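Local atomic coordinates of cystathionine beta-lyases/cystathionine gamma-synthases (Corynebacterium glutamicum, PDB entry 5X5H), a protein that probably catalyses the pyridoxal 5'-phosphate-dependent condensation of O-succinyl-L-homoserine with L-cysteine to L,L-cystathionine, releasing succinate. Residues A[111-115]-A[116-120]. Numbering follows the deposited sequence.
Sequences YRLID and TVFTA
T119 OG1 donates to D115 O over 2.7 Å, the shortest hydrogen bond between 111-115 and 116-120. With chi1 at 60° the hydroxyl sits between T119's own N and carbonyl carbon, where it can turn back onto the preceding turn, meeting D115 O from above the carbonyl plane. The backbone bonds change span here. T116 N still reaches R112 O at 2.9 Å in the usual i to i-4 way, but F118 N skips to L113 O at 3.1 Å and T119 N to I114 O, also at 3.1 Å, both i to i-5. L113 O accepts twice: F118 N comes almost straight on, while V117 N, 3.2 Å away, approaches from above the carbonyl plane with a less straight N-H...O angle (136°). On the outer side one water joins D115 OD2 (2.8 Å) to T116 OG1 (2.7 Å), while D115 OD1 is hydrogen-bonded to Y125 OH of strand 124-128. On the buried side of the helix, L113 and F118 lie side by side; L113 CD1 lies 3.7 Å from F118 CE1, and L113 O meets the ring at its edge, in plane. F90 of helix 82-93 packs edge-to-face with F118, and I235 of the second subunit touches L113. The two i to i-5 bonds make wide pi-type turns in the last turns of helix 108-118, the crossover helix of the beta-alpha-beta unit joining strands 99-103 and 124-128 in the PLP-binding domain.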
loop_
_atom_site.group_PDB
_atom_site.type_symbol
_atom_site.label_atom_id
_atom_site.label_comp_id
_atom_site.label_asym_id
_atom_site.label_seq_id
_atom_site.Cartn_x
_atom_site.Cartn_y
_atom_site.Cartn_z
ATOM N N TYR A 111 -21.123 -8.052 -23.293
ATOM C CA TYR A 111 -22.068 -7.737 -24.342
ATOM C C TYR A 111 -21.967 -6.273 -24.846
ATOM O O TYR A 111 -21.888 -6.062 -26.055
ATOM C CB TYR A 111 -23.549 -7.973 -23.810
ATOM C CG TYR A 111 -24.605 -7.435 -24.845
ATOM C CD1 TYR A 111 -24.773 -8.110 -26.007
ATOM C CD2 TYR A 111 -25.227 -6.238 -24.629
ATOM C CE1 TYR A 111 -25.646 -7.574 -27.005
ATOM C CE2 TYR A 111 -26.080 -5.725 -25.597
ATOM C CZ TYR A 111 -26.281 -6.425 -26.707
ATOM O OH TYR A 111 -27.146 -5.814 -27.702
ATOM N N ARG A 112 -21.845 -5.329 -23.946
ATOM C CA ARG A 112 -21.726 -3.920 -24.258
ATOM C C ARG A 112 -20.469 -3.702 -25.056
ATOM O O ARG A 112 -20.447 -2.979 -26.044
ATOM C CB ARG A 112 -21.788 -3.035 -23.041
ATOM C CG ARG A 112 -21.569 -1.534 -23.293
ATOM C CD ARG A 112 -21.707 -0.735 -22.021
ATOM N NE ARG A 112 -21.088 -1.529 -20.922
ATOM C CZ ARG A 112 -20.323 -1.086 -19.921
ATOM N NH1 ARG A 112 -19.994 0.206 -19.779
ATOM N NH2 ARG A 112 -19.865 -1.960 -19.038
ATOM N N LEU A 113 -19.391 -4.344 -24.661
ATOM C CA LEU A 113 -18.159 -4.171 -25.434
ATOM C C LEU A 113 -18.292 -4.643 -26.848
ATOM O O LEU A 113 -17.866 -3.948 -27.768
ATOM C CB LEU A 113 -17.009 -4.949 -24.724
ATOM C CG LEU A 113 -15.566 -4.789 -25.293
ATOM C CD1 LEU A 113 -15.094 -3.382 -25.336
ATOM C CD2 LEU A 113 -14.597 -5.676 -24.487
ATOM N N ILE A 114 -18.858 -5.818 -27.053
ATOM C CA ILE A 114 -19.075 -6.312 -28.426
ATOM C C ILE A 114 -20.019 -5.388 -29.227
ATOM O O ILE A 114 -19.711 -4.985 -30.330
ATOM C CB ILE A 114 -19.627 -7.715 -28.369
ATOM C CG1 ILE A 114 -18.561 -8.657 -27.754
ATOM C CG2 ILE A 114 -20.076 -8.077 -29.815
ATOM C CD1 ILE A 114 -19.106 -10.001 -27.339
ATOM N N ASP A 115 -21.145 -5.133 -28.592
ATOM C CA ASP A 115 -22.259 -4.557 -29.330
ATOM C C ASP A 115 -22.065 -3.054 -29.545
ATOM O O ASP A 115 -22.482 -2.561 -30.606
ATOM C CB ASP A 115 -23.540 -4.779 -28.611
ATOM C CG ASP A 115 -24.747 -4.127 -29.381
ATOM O OD1 ASP A 115 -25.096 -4.667 -30.437
ATOM O OD2 ASP A 115 -25.270 -3.111 -28.921
ATOM N N THR A 116 -21.492 -2.298 -28.608
ATOM C CA THR A 116 -21.238 -0.872 -28.802
ATOM C C THR A 116 -19.921 -0.597 -29.464
ATOM O O THR A 116 -19.828 0.194 -30.410
ATOM C CB THR A 116 -21.390 -0.110 -27.441
ATOM O OG1 THR A 116 -22.743 -0.148 -26.975
ATOM C CG2 THR A 116 -20.960 1.350 -27.609
ATOM N N VAL A 117 -18.855 -1.224 -29.013
ATOM C CA VAL A 117 -17.545 -0.911 -29.510
ATOM C C VAL A 117 -17.117 -1.745 -30.691
ATOM O O VAL A 117 -16.793 -1.202 -31.766
ATOM C CB VAL A 117 -16.467 -0.993 -28.319
ATOM C CG1 VAL A 117 -15.046 -0.713 -28.816
ATOM C CG2 VAL A 117 -16.886 -0.035 -27.204
ATOM N N PHE A 118 -17.053 -3.075 -30.584
ATOM C CA PHE A 118 -16.460 -3.845 -31.632
ATOM C C PHE A 118 -17.280 -3.809 -32.952
ATOM O O PHE A 118 -16.691 -3.877 -34.033
ATOM C CB PHE A 118 -16.058 -5.252 -31.202
ATOM C CG PHE A 118 -14.768 -5.270 -30.436
ATOM C CD1 PHE A 118 -14.743 -4.796 -29.152
ATOM C CD2 PHE A 118 -13.600 -5.507 -31.093
ATOM C CE1 PHE A 118 -13.548 -4.709 -28.437
ATOM C CE2 PHE A 118 -12.385 -5.480 -30.401
ATOM C CZ PHE A 118 -12.363 -4.998 -29.110
ATOM N N THR A 119 -18.612 -3.668 -32.856
ATOM C CA THR A 119 -19.384 -3.540 -34.114
ATOM C C THR A 119 -19.051 -2.220 -34.848
ATOM O O THR A 119 -19.000 -2.278 -36.081
ATOM C CB THR A 119 -20.888 -3.555 -33.874
ATOM O OG1 THR A 119 -21.195 -2.447 -33.032
ATOM C CG2 THR A 119 -21.380 -4.811 -33.259
ATOM N N ALA A 120 -18.636 -1.200 -34.180
ATOM C CA ALA A 120 -18.215 0.032 -34.817
ATOM C C ALA A 120 -16.872 -0.115 -35.500
ATOM O O ALA A 120 -16.501 0.683 -36.390
ATOM C CB ALA A 120 -18.234 1.139 -33.812
HETATM O O HOH W 1 -24.291 -2.255 -26.418
#